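Local coordinates for hemopexin fold protein CP4 (Vigna unguiculata, PDB 3OYO) that is of unsettled biological role but adopts the four-bladed hemopexin propeller fold, carries a bound calcium ion, and comes from cowpea seeds, at residues S12-Y17 with L27-G32; S77-A82 with P99-E104; E180-L185 with R193-P198; F8-E13 with Y86-T91; N22-L27 with I38-R43. One frame throughout, in Å; residues are numbered along the deposited sequence.

Contact 1: residues S12-Y17 with L27-G32; sequences SEYEVY and LHYTPG
V16 and L27 form the tight end of this contact: V16 N donates to L27 O and L27 N returns the bond to V16 O, each at 2.7 Å, the second nearly straight at 174°. Beside them, E15 and H28 are a non-hydrogen-bonded pair of the antiparallel hairpin, with E15 CA against L27 O. Packing stays close around Y29. Its chi1 of 66° folds the ring back over segment 12-17. There CD1 meets V16 CG1 at 3.9 Å and CE1 touches the Y14 backbone, while Y14 CD2 sits 3.8 Å above the plane of the Y29 ring, near its rim. Y14, third residue of a type II turn from S12 to E15, extends this packing to the partly exposed end: Y29 N donates to Y14 O (2.9 Å), and the Y14 and P31 side chains cross at about a right angle, CE2 3.4 Å from P31 CD.

The solvent side lies at exposed E13 and the H28 ring, whose ND1 is 3.2 Å from Y14 O, at too poor an angle for a hydrogen bond.

Backbone bonds thus join the strands, while the polar ends of two side chains are paired outside both segments: E15 OE1 forms a salt bridge with R26, on the partner strand just before L27, and Y29 OH bonds to H178, in a loop after strand 173-176.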
# COMPACT_ATOMS: atom_id res chain seq x y z
N SER A 12 -4.62 -2.51 14.29
CA SER A 12 -5.77 -3.34 14.70
C SER A 12 -5.82 -4.61 13.85
O SER A 12 -5.82 -4.58 12.62
CB SER A 12 -7.09 -2.59 14.61
OG SER A 12 -7.13 -1.44 15.44
N GLU A 13 -5.87 -5.73 14.53
CA GLU A 13 -5.91 -7.04 13.86
C GLU A 13 -7.04 -7.19 12.83
O GLU A 13 -8.22 -6.95 13.12
CB GLU A 13 -6.04 -8.14 14.91
CG GLU A 13 -4.77 -8.28 15.74
CD GLU A 13 -3.70 -9.07 15.02
OE1 GLU A 13 -4.05 -10.07 14.37
OE2 GLU A 13 -2.51 -8.69 15.09
N TYR A 14 -6.63 -7.60 11.64
CA TYR A 14 -7.54 -7.83 10.51
C TYR A 14 -8.33 -6.62 10.11
O TYR A 14 -9.46 -6.71 9.69
CB TYR A 14 -8.40 -9.08 10.75
CG TYR A 14 -7.53 -10.27 10.60
CD1 TYR A 14 -6.85 -10.81 11.69
CD2 TYR A 14 -7.28 -10.77 9.34
CE1 TYR A 14 -5.95 -11.87 11.54
CE2 TYR A 14 -6.40 -11.83 9.17
CZ TYR A 14 -5.74 -12.37 10.26
OH TYR A 14 -4.86 -13.39 10.01
N GLU A 15 -7.70 -5.48 10.20
CA GLU A 15 -8.28 -4.25 9.69
C GLU A 15 -7.35 -3.66 8.61
O GLU A 15 -6.11 -3.69 8.74
CB GLU A 15 -8.47 -3.25 10.81
CG GLU A 15 -9.66 -3.54 11.66
CD GLU A 15 -9.87 -2.51 12.72
OE1 GLU A 15 -9.61 -1.33 12.46
OE2 GLU A 15 -10.32 -2.87 13.82
N VAL A 16 -7.95 -3.08 7.58
CA VAL A 16 -7.15 -2.47 6.51
C VAL A 16 -7.78 -1.18 6.04
O VAL A 16 -9.02 -1.06 6.03
CB VAL A 16 -6.92 -3.47 5.32
CG1 VAL A 16 -8.25 -3.95 4.72
CG2 VAL A 16 -5.97 -2.87 4.22
N TYR A 17 -6.93 -0.24 5.61
CA TYR A 17 -7.33 1.04 5.02
C TYR A 17 -7.12 0.97 3.51
O TYR A 17 -6.02 0.63 3.02
CB TYR A 17 -6.52 2.18 5.63
CG TYR A 17 -6.69 2.34 7.13
CD1 TYR A 17 -7.77 3.07 7.66
CD2 TYR A 17 -5.80 1.75 8.03
CE1 TYR A 17 -7.92 3.22 9.03
CE2 TYR A 17 -5.96 1.87 9.38
CZ TYR A 17 -7.02 2.62 9.90
OH TYR A 17 -7.16 2.71 11.29
N LEU A 27 -11.65 -1.37 6.67
CA LEU A 27 -12.32 -2.67 6.63
C LEU A 27 -11.78 -3.68 7.63
O LEU A 27 -10.59 -3.68 7.95
CB LEU A 27 -12.25 -3.35 5.28
CG LEU A 27 -12.54 -2.79 3.91
CD1 LEU A 27 -12.69 -3.97 2.99
CD2 LEU A 27 -13.82 -1.90 3.88
N HIS A 28 -12.68 -4.55 8.07
CA HIS A 28 -12.28 -5.72 8.81
C HIS A 28 -12.37 -6.84 7.78
O HIS A 28 -13.37 -6.98 7.06
CB HIS A 28 -13.20 -5.99 10.00
CG HIS A 28 -12.98 -7.33 10.61
ND1 HIS A 28 -11.95 -7.57 11.49
CD2 HIS A 28 -13.61 -8.51 10.44
CE1 HIS A 28 -11.95 -8.85 11.83
NE2 HIS A 28 -12.96 -9.44 11.21
N TYR A 29 -11.32 -7.63 7.66
CA TYR A 29 -11.32 -8.68 6.65
C TYR A 29 -11.00 -10.04 7.28
O TYR A 29 -10.48 -10.13 8.40
CB TYR A 29 -10.37 -8.29 5.50
CG TYR A 29 -8.89 -8.24 5.90
CD1 TYR A 29 -8.40 -7.24 6.75
CD2 TYR A 29 -7.99 -9.22 5.43
CE1 TYR A 29 -7.06 -7.20 7.13
CE2 TYR A 29 -6.65 -9.18 5.79
CZ TYR A 29 -6.20 -8.19 6.65
OH TYR A 29 -4.89 -8.18 7.03
N THR A 30 -11.35 -11.09 6.54
CA THR A 30 -11.13 -12.46 6.96
C THR A 30 -10.65 -13.24 5.78
O THR A 30 -11.44 -13.57 4.89
CB THR A 30 -12.41 -13.14 7.53
OG1 THR A 30 -12.91 -12.35 8.63
CG2 THR A 30 -12.02 -14.58 8.08
N PRO A 31 -9.35 -13.56 5.77
CA PRO A 31 -8.81 -14.37 4.67
C PRO A 31 -9.51 -15.72 4.56
O PRO A 31 -9.77 -16.37 5.58
CB PRO A 31 -7.31 -14.53 5.04
CG PRO A 31 -7.21 -14.17 6.46
CD PRO A 31 -8.33 -13.22 6.78
N GLY A 32 -9.83 -16.13 3.34
CA GLY A 32 -10.55 -17.38 3.12
C GLY A 32 -12.06 -17.21 3.00
O GLY A 32 -12.77 -18.16 2.63

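Contact 2: residues S77-A82 with P99-E104; sequences SGNHSA and PTTIAE
H80 pairs with T101 and S81 with T100 in a short antiparallel ladder. Among the backbone hydrogen bonds, S81 N gives to T100 O at 2.8 Å, almost straight, and T100 N answers to S81 O at 3.2 Å. I102 N reaches N79 O at 2.8 Å, but from well above the carbonyl plane.

Weaker C-H...O contacts meet the same oxygens: T101 CA lies 3.1 Å from N79 O, and H80 CA approaches T100 O, which also lies near the plane at the edge of the imidazole, 3.2 Å from H80 CD2. Side-chain van der Waals contact is slight: the I102 methyl CD1 lies 3.5 Å from G78 O, and T101 CG2 lies beside H80 NE2.

Within segment 99-104, E104 OE2 accepts from both T101 N and T101 OG1, and T101 OG1 in turn accepts from E104 N. In the turn before strand 80-85, G78 N donates to D63, a calcium ligand. T101 and E104 make a capping box, which starts helix 102-105 directly after the edge strand of a hemopexin propeller blade.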
# COMPACT_ATOMS: atom_id res chain seq x y z
N SER A 77 1.81 10.88 -1.97
CA SER A 77 0.89 11.54 -2.88
C SER A 77 1.78 12.24 -3.88
O SER A 77 2.52 13.16 -3.49
CB SER A 77 0.02 12.55 -2.14
OG SER A 77 -0.89 13.19 -3.03
N GLY A 78 1.75 11.82 -5.14
CA GLY A 78 2.70 12.38 -6.13
C GLY A 78 4.14 12.21 -5.65
O GLY A 78 4.55 11.11 -5.24
N ASN A 79 4.89 13.30 -5.68
CA ASN A 79 6.30 13.31 -5.24
C ASN A 79 6.46 13.68 -3.75
O ASN A 79 7.51 14.16 -3.35
CB ASN A 79 7.14 14.29 -6.12
CG ASN A 79 6.87 15.80 -5.82
OD1 ASN A 79 7.79 16.62 -5.89
ND2 ASN A 79 5.62 16.16 -5.53
N HIS A 80 5.40 13.46 -2.96
CA HIS A 80 5.40 13.86 -1.55
C HIS A 80 5.15 12.69 -0.61
O HIS A 80 4.39 11.76 -0.93
CB HIS A 80 4.39 14.99 -1.28
CG HIS A 80 4.91 16.33 -1.70
ND1 HIS A 80 4.61 16.89 -2.92
CD2 HIS A 80 5.83 17.14 -1.12
CE1 HIS A 80 5.31 18.00 -3.07
NE2 HIS A 80 6.04 18.18 -1.98
N SER A 81 5.79 12.79 0.56
CA SER A 81 5.75 11.73 1.61
C SER A 81 5.56 12.27 3.04
O SER A 81 5.89 13.43 3.37
CB SER A 81 7.01 10.84 1.52
OG SER A 81 6.92 9.71 2.39
N ALA A 82 4.98 11.45 3.90
CA ALA A 82 4.92 11.78 5.32
C ALA A 82 4.98 10.48 6.11
O ALA A 82 4.51 9.43 5.64
CB ALA A 82 3.63 12.58 5.68
N PRO A 99 4.99 17.12 5.80
CA PRO A 99 5.25 16.64 4.43
C PRO A 99 6.61 17.12 3.83
O PRO A 99 7.02 18.24 4.05
CB PRO A 99 4.08 17.22 3.64
CG PRO A 99 3.02 17.50 4.69
CD PRO A 99 3.81 18.02 5.83
N THR A 100 7.28 16.25 3.10
CA THR A 100 8.54 16.55 2.41
C THR A 100 8.39 15.81 1.09
O THR A 100 7.37 15.14 0.85
CB THR A 100 9.79 16.00 3.17
OG1 THR A 100 9.77 14.56 3.14
CG2 THR A 100 9.78 16.40 4.60
N THR A 101 9.36 15.94 0.21
CA THR A 101 9.26 15.28 -1.08
C THR A 101 9.78 13.86 -0.83
O THR A 101 10.40 13.57 0.21
CB THR A 101 10.13 15.94 -2.19
OG1 THR A 101 11.51 15.83 -1.79
CG2 THR A 101 9.77 17.44 -2.44
N ILE A 102 9.53 12.98 -1.78
CA ILE A 102 10.04 11.60 -1.70
C ILE A 102 11.56 11.52 -1.54
O ILE A 102 12.04 10.82 -0.65
CB ILE A 102 9.55 10.75 -2.91
CG1 ILE A 102 8.07 10.38 -2.69
CG2 ILE A 102 10.36 9.52 -3.01
CD1 ILE A 102 7.41 9.61 -3.86
N ALA A 103 12.30 12.26 -2.37
CA ALA A 103 13.78 12.26 -2.32
C ALA A 103 14.30 12.81 -1.01
O ALA A 103 15.38 12.43 -0.56
CB ALA A 103 14.34 13.04 -3.51
N GLU A 104 13.57 13.73 -0.40
CA GLU A 104 13.98 14.26 0.92
C GLU A 104 13.70 13.28 2.02
O GLU A 104 14.46 13.20 2.97
CB GLU A 104 13.30 15.58 1.24
CG GLU A 104 13.86 16.72 0.45
CD GLU A 104 13.00 17.95 0.51
OE1 GLU A 104 13.57 19.05 0.65
OE2 GLU A 104 11.76 17.83 0.42

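Contact 3: residues E180-L185 with R193-P198; sequences EPEAYL and RIDFTP
The shortest bond between the two segments runs from I194 N to A183 O, 3.0 Å at 163°. In return A183 N donates to I194 O, and farther along F196 N meets P181 O at 3.1 Å, nearly end-on to the carbonyl. P181, after a cis peptide bond, packs CB and CG on F196 O.

Strands 182-187 and 190-195 are the two middle strands of a four-stranded antiparallel propeller blade. On the face of A183 and I194, A183 CB touches both I194 CG1 (3.8 Å) and F196 CE2 (4.0 Å), and the I194 and L185 side chains cross at about a right angle, meeting through CD1 and CD2.

The other face carries E182, Y184 and R193. The arginine leaves with CG anti to the backbone N (chi1 -179°) and runs beside the Y184 ring, where CD is 3.9 Å from Y184 CE1; it then bends at chi3, bringing NH1 to E182 OE1 in a salt bridge of 3.2 Å. The hydrogen bond in it is weak, and the two flat groups are turned 51° apart. With an alanine at E182, R193 NH1 would probably lose this charge partner and the guanidinium would be freer to swing. Y184 also meets W216 edge-to-face.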
# COMPACT_ATOMS: atom_id res chain seq x y z
N GLU A 180 0.46 -13.72 7.86
CA GLU A 180 1.78 -13.77 7.27
C GLU A 180 2.05 -15.16 6.64
O GLU A 180 1.54 -16.17 7.15
CB GLU A 180 2.82 -13.46 8.34
CG GLU A 180 2.73 -12.01 8.76
CD GLU A 180 3.75 -11.63 9.82
OE1 GLU A 180 3.68 -10.48 10.32
OE2 GLU A 180 4.62 -12.46 10.15
N PRO A 181 2.78 -15.22 5.52
CA PRO A 181 3.39 -14.15 4.74
C PRO A 181 2.59 -13.87 3.43
O PRO A 181 3.12 -14.03 2.34
CB PRO A 181 4.77 -14.72 4.43
CG PRO A 181 4.46 -16.25 4.16
CD PRO A 181 3.18 -16.54 4.96
N GLU A 182 1.33 -13.48 3.56
CA GLU A 182 0.48 -13.17 2.38
C GLU A 182 0.38 -11.66 2.13
O GLU A 182 0.63 -10.86 3.02
CB GLU A 182 -0.92 -13.77 2.56
CG GLU A 182 -0.94 -15.29 2.54
CD GLU A 182 -2.30 -15.88 2.79
OE1 GLU A 182 -2.36 -17.11 2.85
OE2 GLU A 182 -3.32 -15.14 2.92
N ALA A 183 0.04 -11.29 0.91
CA ALA A 183 -0.15 -9.91 0.54
C ALA A 183 -1.22 -9.88 -0.55
O ALA A 183 -1.47 -10.88 -1.24
CB ALA A 183 1.18 -9.26 0.04
N TYR A 184 -1.85 -8.73 -0.72
CA TYR A 184 -2.84 -8.58 -1.77
C TYR A 184 -2.33 -7.51 -2.70
O TYR A 184 -1.84 -6.47 -2.23
CB TYR A 184 -4.19 -8.14 -1.15
CG TYR A 184 -4.83 -9.22 -0.31
CD1 TYR A 184 -5.53 -10.27 -0.92
CD2 TYR A 184 -4.72 -9.21 1.09
CE1 TYR A 184 -6.14 -11.26 -0.13
CE2 TYR A 184 -5.33 -10.21 1.87
CZ TYR A 184 -6.04 -11.21 1.24
OH TYR A 184 -6.61 -12.21 2.01
N LEU A 185 -2.45 -7.76 -4.01
CA LEU A 185 -2.01 -6.82 -5.05
C LEU A 185 -3.24 -6.35 -5.81
O LEU A 185 -4.14 -7.15 -6.06
CB LEU A 185 -1.01 -7.48 -6.03
CG LEU A 185 0.15 -8.35 -5.51
CD1 LEU A 185 1.07 -8.73 -6.69
CD2 LEU A 185 0.92 -7.66 -4.36
N ARG A 193 -4.11 -12.59 -4.71
CA ARG A 193 -3.43 -12.91 -3.47
C ARG A 193 -2.11 -13.61 -3.77
O ARG A 193 -2.00 -14.39 -4.72
CB ARG A 193 -4.32 -13.83 -2.60
CG ARG A 193 -3.70 -14.20 -1.26
CD ARG A 193 -4.71 -14.93 -0.35
NE ARG A 193 -5.29 -16.11 -0.97
CZ ARG A 193 -4.93 -17.37 -0.70
NH1 ARG A 193 -3.95 -17.65 0.16
NH2 ARG A 193 -5.56 -18.34 -1.31
N ILE A 194 -1.10 -13.29 -2.94
CA ILE A 194 0.23 -13.90 -3.02
C ILE A 194 0.79 -14.41 -1.67
O ILE A 194 0.42 -13.94 -0.58
CB ILE A 194 1.30 -12.95 -3.64
CG1 ILE A 194 1.63 -11.76 -2.72
CG2 ILE A 194 0.93 -12.60 -5.08
CD1 ILE A 194 2.93 -10.98 -3.12
N ASP A 195 1.69 -15.37 -1.78
CA ASP A 195 2.41 -15.89 -0.63
C ASP A 195 3.88 -15.68 -0.98
O ASP A 195 4.39 -16.32 -1.90
CB ASP A 195 2.08 -17.37 -0.43
CG ASP A 195 2.79 -17.99 0.78
OD1 ASP A 195 4.03 -18.01 0.80
OD2 ASP A 195 2.10 -18.43 1.70
N PHE A 196 4.54 -14.76 -0.26
CA PHE A 196 5.92 -14.39 -0.60
C PHE A 196 6.84 -14.88 0.52
O PHE A 196 6.39 -15.16 1.63
CB PHE A 196 6.07 -12.88 -0.86
CG PHE A 196 5.82 -12.03 0.36
CD1 PHE A 196 6.88 -11.72 1.23
CD2 PHE A 196 4.54 -11.57 0.66
CE1 PHE A 196 6.66 -11.03 2.42
CE2 PHE A 196 4.31 -10.84 1.86
CZ PHE A 196 5.38 -10.57 2.72
N THR A 197 8.12 -15.04 0.20
CA THR A 197 9.14 -15.47 1.17
C THR A 197 10.39 -14.63 0.93
O THR A 197 11.08 -14.81 -0.07
CB THR A 197 9.41 -17.02 1.13
OG1 THR A 197 9.41 -17.50 -0.22
CG2 THR A 197 8.31 -17.76 1.88
N PRO A 198 10.64 -13.64 1.84
CA PRO A 198 11.75 -12.69 1.74
C PRO A 198 13.09 -13.31 1.30
O PRO A 198 13.44 -14.43 1.73
CB PRO A 198 11.84 -12.10 3.14
CG PRO A 198 10.47 -12.11 3.61
CD PRO A 198 9.86 -13.40 3.06

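Contact 4: residues F8-E13 with Y86-T91; sequences FRSSSE and YAPGTT
The Y86 ring has F8 over one face, F8 CZ standing 3.9 Å above its plane and displaced toward the rim, while S11 N lies at its edge in plane and S10 OG comes near the edge too. For its part, the F8 ring has Y86 CZ in plane at its edge. The rings come closest at F8 CE2 and Y86 CE1, 3.5 Å apart, with their planes inclined at 57° in an oblique pair. The two side chains slide past each other in opposite directions.

Y86 CG sits between its own backbone N and carbonyl carbon (chi1 50°), a turn that carries the hydroxyl across to segment 8-13. There Y86 OH accepts from S11 N at 2.8 Å, a bent bond of 130°. This joins the end of inner strand 6-9 to the loop after strand 80-85, and so two neighbouring blades of the propeller. The serine loop is held in shape by an ST turn, S12 N donating to S10 OG at 2.7 Å. S11 OG bonds to S71 and also rests 3.3 Å from P88 CG. P88 itself belongs to a type II turn from A87 to T90. F8 lies close to a bound sodium ion.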
# COMPACT_ATOMS: atom_id res chain seq x y z
N PHE A 8 -3.03 -0.00 3.37
CA PHE A 8 -2.05 -0.38 4.36
C PHE A 8 -2.78 -1.04 5.51
O PHE A 8 -3.91 -0.67 5.88
CB PHE A 8 -1.13 0.79 4.81
CG PHE A 8 -1.77 1.80 5.76
CD1 PHE A 8 -2.29 3.02 5.28
CD2 PHE A 8 -1.79 1.57 7.13
CE1 PHE A 8 -2.81 3.98 6.16
CE2 PHE A 8 -2.34 2.50 8.03
CZ PHE A 8 -2.86 3.72 7.54
N ARG A 9 -2.12 -2.01 6.10
CA ARG A 9 -2.80 -2.71 7.15
C ARG A 9 -2.60 -2.01 8.46
O ARG A 9 -1.52 -1.45 8.74
CB ARG A 9 -2.39 -4.16 7.20
CG ARG A 9 -1.12 -4.43 7.91
CD ARG A 9 -1.21 -5.86 8.30
NE ARG A 9 -0.16 -6.27 9.20
CZ ARG A 9 1.15 -6.15 8.99
NH1 ARG A 9 1.64 -5.53 7.91
NH2 ARG A 9 1.98 -6.62 9.90
N SER A 10 -3.66 -2.05 9.26
CA SER A 10 -3.69 -1.42 10.56
C SER A 10 -2.97 -2.19 11.68
O SER A 10 -2.65 -3.38 11.57
CB SER A 10 -5.13 -1.22 10.97
OG SER A 10 -5.18 -0.71 12.30
N SER A 11 -2.74 -1.44 12.77
CA SER A 11 -2.24 -2.02 14.01
C SER A 11 -3.38 -2.84 14.62
O SER A 11 -3.13 -3.78 15.37
CB SER A 11 -1.79 -0.92 14.99
OG SER A 11 -2.76 0.11 15.08
N SER A 12 -4.62 -2.51 14.29
CA SER A 12 -5.77 -3.34 14.70
C SER A 12 -5.82 -4.61 13.85
O SER A 12 -5.82 -4.58 12.62
CB SER A 12 -7.09 -2.59 14.61
OG SER A 12 -7.13 -1.44 15.44
N GLU A 13 -5.87 -5.73 14.53
CA GLU A 13 -5.91 -7.04 13.86
C GLU A 13 -7.04 -7.19 12.83
O GLU A 13 -8.22 -6.95 13.12
CB GLU A 13 -6.04 -8.14 14.91
CG GLU A 13 -4.77 -8.28 15.74
CD GLU A 13 -3.70 -9.07 15.02
OE1 GLU A 13 -4.05 -10.07 14.37
OE2 GLU A 13 -2.51 -8.69 15.09
N TYR A 86 -1.24 7.18 13.05
CA TYR A 86 -2.70 7.38 12.87
C TYR A 86 -3.48 7.12 14.15
O TYR A 86 -4.67 7.39 14.20
CB TYR A 86 -3.28 6.53 11.71
CG TYR A 86 -2.92 5.09 11.76
CD1 TYR A 86 -1.70 4.64 11.19
CD2 TYR A 86 -3.77 4.16 12.33
CE1 TYR A 86 -1.32 3.32 11.23
CE2 TYR A 86 -3.40 2.79 12.36
CZ TYR A 86 -2.18 2.39 11.84
OH TYR A 86 -1.79 1.09 11.87
N ALA A 87 -2.81 6.61 15.19
CA ALA A 87 -3.43 6.51 16.52
C ALA A 87 -4.90 6.00 16.51
O ALA A 87 -5.81 6.72 16.88
CB ALA A 87 -3.32 7.85 17.23
N PRO A 88 -5.13 4.74 16.09
CA PRO A 88 -6.48 4.22 15.95
C PRO A 88 -7.35 4.44 17.22
O PRO A 88 -6.92 4.15 18.33
CB PRO A 88 -6.26 2.72 15.71
CG PRO A 88 -4.93 2.60 15.22
CD PRO A 88 -4.12 3.71 15.82
N GLY A 89 -8.55 4.98 17.04
CA GLY A 89 -9.50 5.18 18.13
C GLY A 89 -9.32 6.43 18.98
O GLY A 89 -9.92 6.53 20.03
N THR A 90 -8.47 7.36 18.55
CA THR A 90 -8.21 8.54 19.35
C THR A 90 -8.21 9.78 18.42
O THR A 90 -8.24 9.65 17.19
CB THR A 90 -6.88 8.48 20.13
OG1 THR A 90 -5.76 8.78 19.27
CG2 THR A 90 -6.64 7.10 20.78
N THR A 91 -8.17 10.96 19.03
CA THR A 91 -8.04 12.22 18.31
C THR A 91 -6.54 12.62 18.23
O THR A 91 -6.22 13.78 18.01
CB THR A 91 -8.80 13.37 19.06
OG1 THR A 91 -8.17 13.61 20.32
CG2 THR A 91 -10.27 13.03 19.28

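Contact 5: residues N22-L27 with I38-R43; sequences NKYVRL and ILTNLR
A classic beta bulge marks the pairing of R26 with L39 and T40, where strand 37-44 runs along strand 23-28: R26 O accepts from L39 N at 2.8 Å and also from T40 N at 3.1 Å. Chi1 of 177° extends R26 away from its own amide before a bend at chi3, and its guanidinium comes edge-on to T40 OG1, which lies in its plane and receives both NE (2.8 Å) and NH2 (3.1 Å). L39 CB sits over one face, 3.5 Å above the plane and toward the rim. R26 NH1 also forms a salt bridge with E15 OE1. A leucine in place of R26 would probably leave T40 OG1 without these two donors and E15 without its salt-bridge partner.

Strand 37-44 is the outer edge of this propeller blade, and its ladder resumes at Y24 and R43, whose backbones exchange two hydrogen bonds. Their side chains lie alongside, with R43 CG 3.7 Å from Y24 CE1. A water joins Y24 OH to T40 OG1. On the opposite face, V25 CG1 meets L42 CB, and L27 CD2 is pressed to 3.4 Å from I38 CG1, tighter than usual for two carbons.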
# COMPACT_ATOMS: atom_id res chain seq x y z
N ASN A 22 -9.41 11.30 -2.88
CA ASN A 22 -9.35 12.01 -1.59
C ASN A 22 -10.15 11.36 -0.46
O ASN A 22 -10.47 12.01 0.52
CB ASN A 22 -9.86 13.47 -1.83
CG ASN A 22 -11.37 13.54 -2.20
OD1 ASN A 22 -12.00 12.54 -2.54
ND2 ASN A 22 -11.93 14.75 -2.14
N LYS A 23 -10.48 10.08 -0.63
CA LYS A 23 -11.33 9.36 0.32
C LYS A 23 -10.77 7.96 0.68
O LYS A 23 -9.83 7.45 0.04
CB LYS A 23 -12.74 9.21 -0.27
CG LYS A 23 -13.42 10.52 -0.53
CD LYS A 23 -14.76 10.33 -1.13
CE LYS A 23 -15.09 11.54 -2.03
NZ LYS A 23 -16.53 11.82 -2.08
N TYR A 24 -11.36 7.35 1.69
CA TYR A 24 -10.94 6.02 2.16
C TYR A 24 -12.06 5.31 2.97
O TYR A 24 -13.09 5.91 3.38
CB TYR A 24 -9.68 6.17 3.05
CG TYR A 24 -10.05 6.53 4.49
CD1 TYR A 24 -10.51 7.82 4.81
CD2 TYR A 24 -9.99 5.57 5.50
CE1 TYR A 24 -10.90 8.14 6.11
CE2 TYR A 24 -10.41 5.87 6.82
CZ TYR A 24 -10.87 7.18 7.11
OH TYR A 24 -11.30 7.53 8.38
N VAL A 25 -11.83 4.02 3.23
CA VAL A 25 -12.68 3.18 4.09
C VAL A 25 -11.74 2.37 4.94
O VAL A 25 -10.57 2.19 4.59
CB VAL A 25 -13.61 2.23 3.27
CG1 VAL A 25 -14.60 3.05 2.44
CG2 VAL A 25 -12.81 1.30 2.34
N ARG A 26 -12.24 1.93 6.08
CA ARG A 26 -11.50 1.04 6.94
C ARG A 26 -12.30 -0.25 6.99
O ARG A 26 -13.47 -0.23 7.34
CB ARG A 26 -11.36 1.65 8.36
CG ARG A 26 -10.66 0.75 9.34
CD ARG A 26 -10.51 1.45 10.67
NE ARG A 26 -11.82 1.90 11.16
CZ ARG A 26 -12.39 1.41 12.24
NH1 ARG A 26 -11.73 0.51 12.98
NH2 ARG A 26 -13.58 1.87 12.62
N LEU A 27 -11.65 -1.37 6.67
CA LEU A 27 -12.32 -2.67 6.63
C LEU A 27 -11.78 -3.68 7.63
O LEU A 27 -10.59 -3.68 7.95
CB LEU A 27 -12.25 -3.35 5.28
CG LEU A 27 -12.54 -2.79 3.91
CD1 LEU A 27 -12.69 -3.97 2.99
CD2 LEU A 27 -13.82 -1.90 3.88
N ILE A 38 -17.23 -3.29 6.43
CA ILE A 38 -16.84 -1.89 6.59
C ILE A 38 -17.01 -1.35 8.01
O ILE A 38 -18.12 -1.30 8.58
CB ILE A 38 -17.58 -0.95 5.60
CG1 ILE A 38 -17.19 -1.28 4.15
CG2 ILE A 38 -17.20 0.54 5.92
CD1 ILE A 38 -18.22 -0.86 3.15
N LEU A 39 -15.90 -0.93 8.59
CA LEU A 39 -15.93 -0.38 9.92
C LEU A 39 -15.99 1.13 9.83
O LEU A 39 -16.59 1.78 10.70
CB LEU A 39 -14.73 -0.84 10.74
CG LEU A 39 -14.49 -2.35 10.90
CD1 LEU A 39 -13.17 -2.59 11.60
CD2 LEU A 39 -15.61 -3.04 11.70
N THR A 40 -15.36 1.71 8.81
CA THR A 40 -15.46 3.16 8.59
C THR A 40 -15.94 3.42 7.18
O THR A 40 -15.20 3.17 6.22
CB THR A 40 -14.14 3.90 8.79
OG1 THR A 40 -13.70 3.72 10.13
CG2 THR A 40 -14.36 5.38 8.58
N ASN A 41 -17.15 3.94 7.06
CA ASN A 41 -17.75 4.31 5.77
C ASN A 41 -16.90 5.29 4.98
O ASN A 41 -16.12 6.05 5.56
CB ASN A 41 -19.15 4.86 5.96
CG ASN A 41 -20.17 3.76 6.09
OD1 ASN A 41 -20.28 2.91 5.21
ND2 ASN A 41 -20.91 3.75 7.20
N LEU A 42 -17.05 5.23 3.66
CA LEU A 42 -16.27 6.05 2.76
C LEU A 42 -16.39 7.49 3.20
O LEU A 42 -17.51 7.99 3.41
CB LEU A 42 -16.77 5.92 1.32
CG LEU A 42 -15.98 6.68 0.21
CD1 LEU A 42 -14.80 5.84 -0.28
CD2 LEU A 42 -16.93 6.92 -1.01
N ARG A 43 -15.25 8.15 3.36
CA ARG A 43 -15.21 9.56 3.76
C ARG A 43 -13.89 10.21 3.42
O ARG A 43 -12.89 9.54 3.04
CB ARG A 43 -15.47 9.72 5.25
CG ARG A 43 -14.48 9.00 6.14
CD ARG A 43 -15.27 8.58 7.32
NE ARG A 43 -14.53 8.56 8.57
CZ ARG A 43 -14.35 9.61 9.35
NH1 ARG A 43 -14.84 10.79 9.00
NH2 ARG A 43 -13.67 9.47 10.48
O HOH W 1 -11.18 5.22 10.44

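From the N terminus, segment 8-13 opens contact 4 and overlaps segment 12-17 of contact 1 at S12 and E13. Contact 1 closes its hairpin at 27-32. Contact 5 starts before that closure and ends after it, so the two cross and share L27; together with strand 6-9 they assemble the first blade. Contact 4 closes only at 86-91, spanning both and tying this blade to the second. Contact 2 opens at 77-82 within that span and closes beyond it at 99-104, crossing contact 4. Contact 3 follows much later, in series, forming the hairpin of the last blade, which touches contact 1 where P31 and Y29 pack on Y184, helping to close the ring.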